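Local coordinates for Es1 family protein (Ehrlichia chaffeensis, PDB 3L3B) that is of unsettled function but belongs to the DJ-1/PfpI family, has an amidotransferase-like domain and may take part in isoprenoid biosynthesis, at residues E43-H54 with V224-S233; L168-G179 with D204-S213. One frame throughout, in Å; residues are numbered along the deposited sequence.

Interaction 1. Residues E43-H54 with V224-S233; sequences EAVLVMLELDRH and VYLGIQDMIS
I228 and I232, one helical turn apart on 224-233, pack against L46, V47, E50 and L51 of 43-54. I228 divides its branches: CD1 rests on the CA of E43 (3.8 Å) and the CB of L46, while CG2 meets CG2 of V47 at 4.0 Å. L46 runs across Y225 at about a right angle, its CD1 3.8 Å from the Y225 CB. At the polar end, E50 bends at chi2 (-62°) and lays its carboxylate against Q229 and Y225. OE2 lies 3.2 Å from the aliphatic CG of Q229; OE1 approaches the ring edge of Y225 at CE1 (3.4 Å), the carboxylate and ring planes being 85° apart. R53 forms a side-on salt bridge to this carboxylate, NE (2.9 Å) and NH2 both hydrogen-bonding OE2. H54 ND1 hydrogen-bonds the E50 carbonyl O, which H54 N reaches from the opposite face, and the ring edge meets S233 OG, CE1 to OG 3.5 Å. Beyond, V47 and I232 rest on V112, and L49 touches Y225 of the second subunit. The axes of 43-53 and 224-233 cross at -44° and approach to 9.4 Å, neighbours covering one face of the central sheet in the α/β sandwich of the DJ-1/PfpI fold.

Interaction 2. Residues L168-G179 with D204-S213; sequences LKDIAKVKVTIG and DDVNRIFSCS
L168, where 168-179 begins, meets I209 tip to tip, CD1 to CD1 3.9 Å, and its other neighbours include R145 and Y148 of helix 138-149. After the turn, the A172 methyl lies by OD1 of N207, an oxygen that is hydrogen-bonded to the hydroxyl of Y148. V174 packs on the turn and the strand after it: CG1 lies against CB and CG of N207, and CB against CG1 of I209 (4.0 Å). The backbone N of K175 then donates to D204 OD1 (2.8 Å, 156°), reaching the anti side of the carboxylate. N207 ND2 comes to the same oxygen on the syn side, from the opposite face of the carboxylate plane, while N207 N approaches OD2 from above that plane, completing an Asx motif. Three bonds, and a weak fourth from V206 N to OD2, thus hold the D204 carboxylate. The K175 chain bends at chi3 and chi4; NZ makes a weak hydrogen bond to the carbonyl of K203 and lies 4.2 Å from D205 OD1, beyond a salt bridge. V176 sets CG1 on CG2 of I209, and T177 N donates to S211 OG at 3.0 Å, nearly straight at 163°. A water beside that OG can reach the carbonyl of K175 and, weakly, that of I209. T177 OG1 accepts from G179 N in an ST turn and also bonds V194, whereas T177 O is buried without a partner. G179, at backbone angles suited to glycine, has its N 3.5 Å from S213 CB. Side-chain and water contacts thus join 168-179, whose short strand 175-176 pairs with 192-193, to the β-hairpin of 202-204 and 209-212, with its G1 β-bulge at R208 and I209, on the flank of the DJ-1/PfpI sheet.

Overall arrangement
Strand 209-212 and helix 221-238, consecutive in the chain, connect the two contacts, whose centres are about 18 Å apart. They touch where M231 packs on F210 and S211, and I228 on C212, so the helix of interaction 1 covers one face of the strand used in interaction 2. Both are largely buried, but interaction 2 has exposed rims at the hairpin turn (D205) and at K173 in the facing loop, and no other chain touches it, whereas interaction 1 adjoins the second subunit. Their chemistry differs accordingly: interaction 1 is mostly apolar helix packing, with its polar bonds made within each segment, while interaction 2 uses side-chain acceptors and a water to join separate backbones.

Interaction 1. Residues E43-H54 with V224-S233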
loop_
_atom_site.group_PDB
_atom_site.type_symbol
_atom_site.label_atom_id
_atom_site.label_comp_id
_atom_site.label_asym_id
_atom_site.label_seq_id
_atom_site.Cartn_x
_atom_site.Cartn_y
_atom_site.Cartn_z
ATOM N N GLU B 43 -3.997 -0.640 -4.949
ATOM C CA GLU B 43 -5.185 0.138 -5.305
ATOM C C GLU B 43 -5.614 1.097 -4.199
ATOM O O GLU B 43 -5.996 2.277 -4.482
ATOM C CB GLU B 43 -6.359 -0.745 -5.739
ATOM C CG GLU B 43 -6.042 -1.648 -6.909
ATOM C CD GLU B 43 -7.174 -2.646 -7.244
ATOM O OE1 GLU B 43 -8.282 -2.613 -6.614
ATOM O OE2 GLU B 43 -6.926 -3.496 -8.132
ATOM N N ALA B 44 -5.583 0.638 -2.959
ATOM C CA ALA B 44 -5.966 1.521 -1.853
ATOM C C ALA B 44 -4.963 2.639 -1.698
ATOM O O ALA B 44 -5.355 3.764 -1.552
ATOM C CB ALA B 44 -6.098 0.787 -0.547
ATOM N N VAL B 45 -3.668 2.336 -1.700
ATOM C CA VAL B 45 -2.668 3.375 -1.541
ATOM C C VAL B 45 -2.790 4.393 -2.676
ATOM O O VAL B 45 -2.727 5.596 -2.418
ATOM C CB VAL B 45 -1.225 2.806 -1.465
ATOM C CG1 VAL B 45 -0.150 3.923 -1.614
ATOM C CG2 VAL B 45 -1.065 2.051 -0.149
ATOM N N LEU B 46 -2.999 3.917 -3.913
ATOM C CA LEU B 46 -3.017 4.811 -5.080
ATOM C C LEU B 46 -4.283 5.697 -5.103
ATOM O O LEU B 46 -4.234 6.870 -5.540
ATOM C CB LEU B 46 -2.799 4.024 -6.376
ATOM C CG LEU B 46 -1.479 3.274 -6.551
ATOM C CD1 LEU B 46 -1.526 2.399 -7.803
ATOM C CD2 LEU B 46 -0.295 4.216 -6.567
ATOM N N VAL B 47 -5.396 5.138 -4.638
ATOM C CA VAL B 47 -6.633 5.893 -4.418
ATOM C C VAL B 47 -6.370 7.026 -3.391
ATOM O O VAL B 47 -6.737 8.172 -3.625
ATOM C CB VAL B 47 -7.759 4.991 -3.957
ATOM C CG1 VAL B 47 -8.871 5.804 -3.224
ATOM C CG2 VAL B 47 -8.337 4.225 -5.142
ATOM N N MET B 48 -5.732 6.715 -2.273
ATOM C CA MET B 48 -5.444 7.734 -1.250
ATOM C C MET B 48 -4.436 8.783 -1.728
ATOM O O MET B 48 -4.591 9.958 -1.414
ATOM C CB MET B 48 -4.906 7.088 0.030
ATOM C CG MET B 48 -5.873 6.168 0.699
ATOM S SD MET B 48 -5.262 5.576 2.294
ATOM C CE MET B 48 -3.988 4.461 1.757
ATOM N N LEU B 49 -3.422 8.367 -2.497
ATOM C CA LEU B 49 -2.437 9.293 -3.092
ATOM C C LEU B 49 -3.119 10.298 -4.019
ATOM O O LEU B 49 -2.958 11.504 -3.859
ATOM C CB LEU B 49 -1.349 8.513 -3.839
ATOM C CG LEU B 49 -0.300 9.242 -4.665
ATOM C CD1 LEU B 49 0.578 10.041 -3.769
ATOM C CD2 LEU B 49 0.513 8.285 -5.495
ATOM N N GLU B 50 -3.923 9.806 -4.953
ATOM C CA GLU B 50 -4.651 10.678 -5.886
ATOM C C GLU B 50 -5.750 11.532 -5.266
ATOM O O GLU B 50 -5.958 12.659 -5.691
ATOM C CB GLU B 50 -5.190 9.851 -7.055
ATOM C CG GLU B 50 -4.038 9.253 -7.868
ATOM C CD GLU B 50 -3.182 10.364 -8.469
ATOM O OE1 GLU B 50 -2.034 10.549 -8.011
ATOM O OE2 GLU B 50 -3.677 11.094 -9.346
ATOM N N LEU B 51 -6.472 11.025 -4.270
ATOM C CA LEU B 51 -7.359 11.914 -3.509
ATOM C C LEU B 51 -6.538 13.047 -2.920
ATOM O O LEU B 51 -6.891 14.212 -3.073
ATOM C CB LEU B 51 -8.125 11.174 -2.406
ATOM C CG LEU B 51 -9.222 10.224 -2.899
ATOM C CD1 LEU B 51 -9.714 9.323 -1.777
ATOM C CD2 LEU B 51 -10.413 11.023 -3.537
ATOM N N ASP B 52 -5.424 12.717 -2.274
ATOM C CA ASP B 52 -4.594 13.735 -1.625
ATOM C C ASP B 52 -3.966 14.718 -2.652
ATOM O O ASP B 52 -3.937 15.930 -2.439
ATOM C CB ASP B 52 -3.541 13.104 -0.702
ATOM C CG ASP B 52 -2.927 14.139 0.229
ATOM O OD1 ASP B 52 -3.655 14.719 1.036
ATOM O OD2 ASP B 52 -1.746 14.437 0.095
ATOM N N ARG B 53 -3.599 14.211 -3.825
ATOM C CA ARG B 53 -3.048 15.057 -4.870
ATOM C C ARG B 53 -4.044 16.133 -5.290
ATOM O O ARG B 53 -3.646 17.200 -5.725
ATOM C CB ARG B 53 -2.615 14.225 -6.081
ATOM C CG ARG B 53 -1.863 15.006 -7.168
ATOM C CD ARG B 53 -1.346 14.121 -8.344
ATOM N NE ARG B 53 -2.451 13.681 -9.215
ATOM C CZ ARG B 53 -3.144 14.473 -10.036
ATOM N NH1 ARG B 53 -2.853 15.773 -10.156
ATOM N NH2 ARG B 53 -4.152 13.966 -10.756
ATOM N N HIS B 54 -5.340 15.820 -5.150
ATOM C CA HIS B 54 -6.457 16.696 -5.491
ATOM C C HIS B 54 -6.977 17.485 -4.299
ATOM O O HIS B 54 -8.065 18.089 -4.394
ATOM C CB HIS B 54 -7.606 15.837 -6.020
ATOM C CG HIS B 54 -7.511 15.552 -7.471
ATOM N ND1 HIS B 54 -7.231 14.302 -7.969
ATOM C CD2 HIS B 54 -7.631 16.368 -8.539
ATOM C CE1 HIS B 54 -7.211 14.354 -9.288
ATOM N NE2 HIS B 54 -7.442 15.598 -9.657
ATOM N N VAL B 224 -1.604 0.406 -13.825
ATOM C CA VAL B 224 -2.679 0.380 -12.851
ATOM C C VAL B 224 -2.923 1.795 -12.289
ATOM O O VAL B 224 -4.066 2.240 -12.210
ATOM C CB VAL B 224 -2.401 -0.628 -11.699
ATOM C CG1 VAL B 224 -3.372 -0.398 -10.515
ATOM C CG2 VAL B 224 -2.446 -2.111 -12.230
ATOM N N TYR B 225 -1.844 2.494 -11.951
ATOM C CA TYR B 225 -1.940 3.842 -11.380
ATOM C C TYR B 225 -2.550 4.863 -12.350
ATOM O O TYR B 225 -3.284 5.758 -11.928
ATOM C CB TYR B 225 -0.555 4.292 -10.903
ATOM C CG TYR B 225 -0.283 5.789 -10.771
ATOM C CD1 TYR B 225 -0.742 6.540 -9.675
ATOM C CD2 TYR B 225 0.488 6.437 -11.714
ATOM C CE1 TYR B 225 -0.418 7.932 -9.558
ATOM C CE2 TYR B 225 0.772 7.796 -11.622
ATOM C CZ TYR B 225 0.328 8.534 -10.544
ATOM O OH TYR B 225 0.658 9.889 -10.543
ATOM N N LEU B 226 -2.241 4.718 -13.642
ATOM C CA LEU B 226 -2.768 5.634 -14.646
ATOM C C LEU B 226 -4.281 5.563 -14.695
ATOM O O LEU B 226 -4.960 6.588 -14.777
ATOM C CB LEU B 226 -2.169 5.336 -16.004
ATOM C CG LEU B 226 -0.731 5.761 -16.185
ATOM C CD1 LEU B 226 -0.317 5.431 -17.600
ATOM C CD2 LEU B 226 -0.504 7.257 -15.835
ATOM N N GLY B 227 -4.822 4.352 -14.586
ATOM C CA GLY B 227 -6.250 4.187 -14.570
ATOM C C GLY B 227 -6.906 4.767 -13.328
ATOM O O GLY B 227 -7.926 5.371 -13.420
ATOM N N ILE B 228 -6.324 4.569 -12.153
ATOM C CA ILE B 228 -6.859 5.116 -10.893
ATOM C C ILE B 228 -6.783 6.627 -10.894
ATOM O O ILE B 228 -7.669 7.298 -10.405
ATOM C CB ILE B 228 -6.066 4.542 -9.651
ATOM C CG1 ILE B 228 -6.466 3.093 -9.477
ATOM C CG2 ILE B 228 -6.350 5.358 -8.400
ATOM C CD1 ILE B 228 -5.605 2.224 -8.503
ATOM N N GLN B 229 -5.701 7.162 -11.421
ATOM C CA GLN B 229 -5.538 8.604 -11.548
ATOM C C GLN B 229 -6.675 9.207 -12.418
ATOM O O GLN B 229 -7.239 10.236 -12.084
ATOM C CB GLN B 229 -4.167 8.909 -12.144
ATOM C CG GLN B 229 -3.913 10.375 -12.448
ATOM C CD GLN B 229 -2.540 10.595 -13.030
ATOM O OE1 GLN B 229 -2.338 10.470 -14.233
ATOM N NE2 GLN B 229 -1.591 10.912 -12.177
ATOM N N ASP B 230 -7.025 8.535 -13.507
ATOM C CA ASP B 230 -8.097 9.025 -14.367
ATOM C C ASP B 230 -9.479 8.965 -13.695
ATOM O O ASP B 230 -10.315 9.844 -13.887
ATOM C CB ASP B 230 -8.155 8.220 -15.642
ATOM C CG ASP B 230 -9.034 8.898 -16.695
ATOM O OD1 ASP B 230 -10.111 8.351 -17.035
ATOM O OD2 ASP B 230 -8.669 10.014 -17.112
ATOM N N MET B 231 -9.702 7.914 -12.909
ATOM C CA MET B 231 -10.950 7.756 -12.223
ATOM C C MET B 231 -11.181 8.882 -11.206
ATOM O O MET B 231 -12.214 9.530 -11.227
ATOM C CB MET B 231 -10.988 6.394 -11.535
ATOM C CG MET B 231 -12.347 6.114 -11.030
ATOM S SD MET B 231 -12.475 4.649 -10.069
ATOM C CE MET B 231 -11.776 5.194 -8.526
ATOM N N ILE B 232 -10.198 9.136 -10.351
ATOM C CA ILE B 232 -10.313 10.122 -9.282
ATOM C C ILE B 232 -10.412 11.521 -9.883
ATOM O O ILE B 232 -11.284 12.303 -9.463
ATOM C CB ILE B 232 -9.104 10.075 -8.302
ATOM C CG1 ILE B 232 -8.979 8.712 -7.570
ATOM C CG2 ILE B 232 -9.170 11.267 -7.350
ATOM C CD1 ILE B 232 -10.185 8.201 -6.756
ATOM N N SER B 233 -9.562 11.829 -10.877
ATOM C CA SER B 233 -9.729 13.053 -11.669
ATOM C C SER B 233 -11.169 13.242 -12.125
ATOM O O SER B 233 -11.747 14.296 -11.917
ATOM C CB SER B 233 -8.825 13.071 -12.920
ATOM O OG SER B 233 -7.455 13.003 -12.554
#

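Interaction 2. Residues L168-G179 with D204-S213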
loop_
_atom_site.group_PDB
_atom_site.type_symbol
_atom_site.label_atom_id
_atom_site.label_comp_id
_atom_site.label_asym_id
_atom_site.label_seq_id
_atom_site.Cartn_x
_atom_site.Cartn_y
_atom_site.Cartn_z
ATOM N N LEU B 168 -26.806 -2.097 -6.565
ATOM C CA LEU B 168 -27.730 -1.081 -7.141
ATOM C C LEU B 168 -28.828 -1.631 -8.108
ATOM O O LEU B 168 -29.732 -0.898 -8.524
ATOM C CB LEU B 168 -26.933 0.012 -7.813
ATOM C CG LEU B 168 -26.099 0.899 -6.894
ATOM C CD1 LEU B 168 -25.197 1.845 -7.713
ATOM C CD2 LEU B 168 -26.982 1.659 -5.851
ATOM N N LYS B 169 -28.756 -2.907 -8.449
ATOM C CA LYS B 169 -29.499 -3.447 -9.592
ATOM C C LYS B 169 -31.016 -3.334 -9.511
ATOM O O LYS B 169 -31.674 -3.303 -10.540
ATOM C CB LYS B 169 -29.134 -4.914 -9.825
ATOM C CG LYS B 169 -29.860 -5.874 -8.918
ATOM C CD LYS B 169 -29.147 -7.229 -8.877
ATOM C CE LYS B 169 -29.852 -8.293 -9.726
ATOM N NZ LYS B 169 -29.401 -9.653 -9.211
ATOM N N ASP B 170 -31.561 -3.302 -8.300
ATOM C CA ASP B 170 -33.007 -3.160 -8.142
ATOM C C ASP B 170 -33.498 -1.745 -8.357
ATOM O O ASP B 170 -34.648 -1.556 -8.602
ATOM C CB ASP B 170 -33.459 -3.635 -6.768
ATOM C CG ASP B 170 -33.136 -5.107 -6.535
ATOM O OD1 ASP B 170 -33.355 -5.949 -7.470
ATOM O OD2 ASP B 170 -32.668 -5.406 -5.421
ATOM N N ILE B 171 -32.617 -0.761 -8.263
ATOM C CA ILE B 171 -33.009 0.626 -8.435
ATOM C C ILE B 171 -32.295 1.334 -9.597
ATOM O O ILE B 171 -32.691 2.421 -9.968
ATOM C CB ILE B 171 -32.817 1.438 -7.108
ATOM C CG1 ILE B 171 -31.345 1.516 -6.716
ATOM C CG2 ILE B 171 -33.721 0.840 -5.962
ATOM C CD1 ILE B 171 -31.043 2.460 -5.523
ATOM N N ALA B 172 -31.255 0.713 -10.179
ATOM C CA ALA B 172 -30.551 1.311 -11.289
ATOM C C ALA B 172 -29.812 0.264 -12.148
ATOM O O ALA B 172 -29.374 -0.780 -11.636
ATOM C CB ALA B 172 -29.529 2.332 -10.724
ATOM N N LYS B 173 -29.596 0.580 -13.417
ATOM C CA LYS B 173 -28.803 -0.266 -14.311
ATOM C C LYS B 173 -27.545 0.549 -14.631
ATOM O O LYS B 173 -27.632 1.465 -15.436
ATOM C CB LYS B 173 -29.609 -0.546 -15.586
ATOM C CG LYS B 173 -28.824 -1.160 -16.762
ATOM C CD LYS B 173 -29.671 -1.702 -17.893
ATOM C CE LYS B 173 -30.389 -2.975 -17.551
ATOM N NZ LYS B 173 -30.794 -3.677 -18.840
ATOM N N VAL B 174 -26.430 0.334 -13.929
ATOM C CA VAL B 174 -25.310 1.264 -14.050
ATOM C C VAL B 174 -24.231 0.708 -14.956
ATOM O O VAL B 174 -24.125 -0.492 -15.161
ATOM C CB VAL B 174 -24.704 1.726 -12.702
ATOM C CG1 VAL B 174 -25.773 2.129 -11.672
ATOM C CG2 VAL B 174 -23.755 0.677 -12.155
ATOM N N LYS B 175 -23.432 1.616 -15.484
ATOM C CA LYS B 175 -22.447 1.301 -16.494
ATOM C C LYS B 175 -21.076 1.378 -15.858
ATOM O O LYS B 175 -20.735 2.399 -15.296
ATOM C CB LYS B 175 -22.541 2.348 -17.588
ATOM C CG LYS B 175 -21.589 2.202 -18.713
ATOM C CD LYS B 175 -21.850 3.252 -19.795
ATOM C CE LYS B 175 -21.621 4.669 -19.264
ATOM N NZ LYS B 175 -20.981 5.579 -20.253
ATOM N N VAL B 176 -20.311 0.306 -15.996
ATOM C CA VAL B 176 -18.935 0.221 -15.418
ATOM C C VAL B 176 -17.989 -0.578 -16.311
ATOM O O VAL B 176 -18.421 -1.274 -17.218
ATOM C CB VAL B 176 -18.939 -0.461 -14.031
ATOM C CG1 VAL B 176 -19.833 0.304 -13.016
ATOM C CG2 VAL B 176 -19.385 -1.944 -14.107
ATOM N N THR B 177 -16.683 -0.473 -16.047
ATOM C CA THR B 177 -15.701 -1.464 -16.594
ATOM C C THR B 177 -15.102 -2.354 -15.486
ATOM O O THR B 177 -14.910 -1.926 -14.344
ATOM C CB THR B 177 -14.552 -0.773 -17.286
ATOM O OG1 THR B 177 -13.776 -1.738 -18.029
ATOM C CG2 THR B 177 -13.639 -0.118 -16.237
ATOM N N ILE B 178 -14.857 -3.618 -15.825
ATOM C CA ILE B 178 -13.919 -4.487 -15.099
ATOM C C ILE B 178 -12.740 -4.942 -15.992
ATOM O O ILE B 178 -12.038 -5.899 -15.666
ATOM C CB ILE B 178 -14.636 -5.677 -14.440
ATOM C CG1 ILE B 178 -15.319 -6.578 -15.475
ATOM C CG2 ILE B 178 -15.633 -5.107 -13.419
ATOM C CD1 ILE B 178 -15.846 -7.860 -14.931
ATOM N N GLY B 179 -12.506 -4.194 -17.064
ATOM C CA GLY B 179 -11.436 -4.492 -18.037
ATOM C C GLY B 179 -12.055 -5.133 -19.251
ATOM O O GLY B 179 -12.442 -4.449 -20.185
ATOM N N ASP B 204 -20.070 6.719 -15.605
ATOM C CA ASP B 204 -21.508 6.695 -15.814
ATOM C C ASP B 204 -22.006 8.017 -15.281
ATOM O O ASP B 204 -22.188 8.206 -14.085
ATOM C CB ASP B 204 -22.157 5.517 -15.096
ATOM C CG ASP B 204 -23.659 5.415 -15.342
ATOM O OD1 ASP B 204 -24.167 4.311 -15.158
ATOM O OD2 ASP B 204 -24.337 6.404 -15.678
ATOM N N ASP B 205 -22.174 8.951 -16.200
ATOM C CA ASP B 205 -22.508 10.317 -15.864
ATOM C C ASP B 205 -24.002 10.501 -15.481
ATOM O O ASP B 205 -24.370 11.559 -14.978
ATOM C CB ASP B 205 -22.132 11.250 -17.043
ATOM C CG ASP B 205 -22.297 10.574 -18.435
ATOM O OD1 ASP B 205 -22.058 9.329 -18.573
ATOM O OD2 ASP B 205 -22.630 11.303 -19.405
ATOM N N VAL B 206 -24.850 9.508 -15.725
ATOM C CA VAL B 206 -26.239 9.536 -15.215
ATOM C C VAL B 206 -26.305 9.099 -13.735
ATOM O O VAL B 206 -26.940 9.725 -12.911
ATOM C CB VAL B 206 -27.152 8.633 -16.085
ATOM C CG1 VAL B 206 -28.532 8.477 -15.454
ATOM C CG2 VAL B 206 -27.284 9.205 -17.531
ATOM N N ASN B 207 -25.616 8.007 -13.407
ATOM C CA ASN B 207 -25.719 7.384 -12.083
ATOM C C ASN B 207 -24.574 7.763 -11.161
ATOM O O ASN B 207 -24.540 7.367 -9.972
ATOM C CB ASN B 207 -25.790 5.872 -12.253
ATOM C CG ASN B 207 -27.102 5.436 -12.897
ATOM O OD1 ASN B 207 -28.165 5.561 -12.285
ATOM N ND2 ASN B 207 -27.031 4.906 -14.114
ATOM N N ARG B 208 -23.649 8.535 -11.707
ATOM C CA ARG B 208 -22.475 9.017 -10.943
ATOM C C ARG B 208 -21.673 7.857 -10.379
ATOM O O ARG B 208 -21.307 7.833 -9.191
ATOM C CB ARG B 208 -22.896 9.953 -9.825
ATOM C CG ARG B 208 -23.684 11.126 -10.272
ATOM C CD ARG B 208 -24.813 11.378 -9.265
ATOM N NE ARG B 208 -24.813 12.748 -8.799
ATOM C CZ ARG B 208 -25.568 13.733 -9.274
ATOM N NH1 ARG B 208 -26.439 13.551 -10.273
ATOM N NH2 ARG B 208 -25.429 14.936 -8.731
ATOM N N ILE B 209 -21.401 6.899 -11.255
ATOM C CA ILE B 209 -20.556 5.776 -10.911
ATOM C C ILE B 209 -19.303 5.815 -11.804
ATOM O O ILE B 209 -19.389 6.001 -13.025
ATOM C CB ILE B 209 -21.255 4.414 -11.119
ATOM C CG1 ILE B 209 -22.618 4.332 -10.417
ATOM C CG2 ILE B 209 -20.316 3.310 -10.616
ATOM C CD1 ILE B 209 -22.577 4.505 -8.958
ATOM N N PHE B 210 -18.133 5.660 -11.196
ATOM C CA PHE B 210 -16.849 5.786 -11.868
ATOM C C PHE B 210 -16.004 4.517 -11.583
ATOM O O PHE B 210 -16.052 4.007 -10.470
ATOM C CB PHE B 210 -16.120 7.051 -11.338
ATOM C CG PHE B 210 -16.901 8.353 -11.551
ATOM C CD1 PHE B 210 -16.557 9.227 -12.564
ATOM C CD2 PHE B 210 -17.982 8.675 -10.754
ATOM C CE1 PHE B 210 -17.263 10.423 -12.782
ATOM C CE2 PHE B 210 -18.726 9.872 -10.969
ATOM C CZ PHE B 210 -18.335 10.752 -11.989
ATOM N N SER B 211 -15.279 3.994 -12.579
ATOM C CA SER B 211 -14.631 2.691 -12.446
ATOM C C SER B 211 -13.367 2.566 -13.243
ATOM O O SER B 211 -13.225 3.188 -14.305
ATOM C CB SER B 211 -15.543 1.527 -12.826
ATOM O OG SER B 211 -16.215 1.686 -14.077
ATOM N N CYS B 212 -12.481 1.708 -12.749
ATOM C CA CYS B 212 -11.306 1.352 -13.494
ATOM C C CYS B 212 -10.888 -0.072 -13.166
ATOM O O CYS B 212 -11.275 -0.628 -12.104
ATOM C CB CYS B 212 -10.233 2.385 -13.265
ATOM S SG CYS B 212 -9.554 2.438 -11.617
ATOM N N SER B 213 -10.143 -0.689 -14.083
ATOM C CA SER B 213 -9.922 -2.146 -14.053
ATOM C C SER B 213 -8.722 -2.607 -13.222
ATOM O O SER B 213 -8.781 -3.701 -12.641
ATOM C CB SER B 213 -9.792 -2.695 -15.477
ATOM O OG SER B 213 -8.724 -2.065 -16.131
HETATM O O HOH W 1 -18.449 3.356 -14.095
#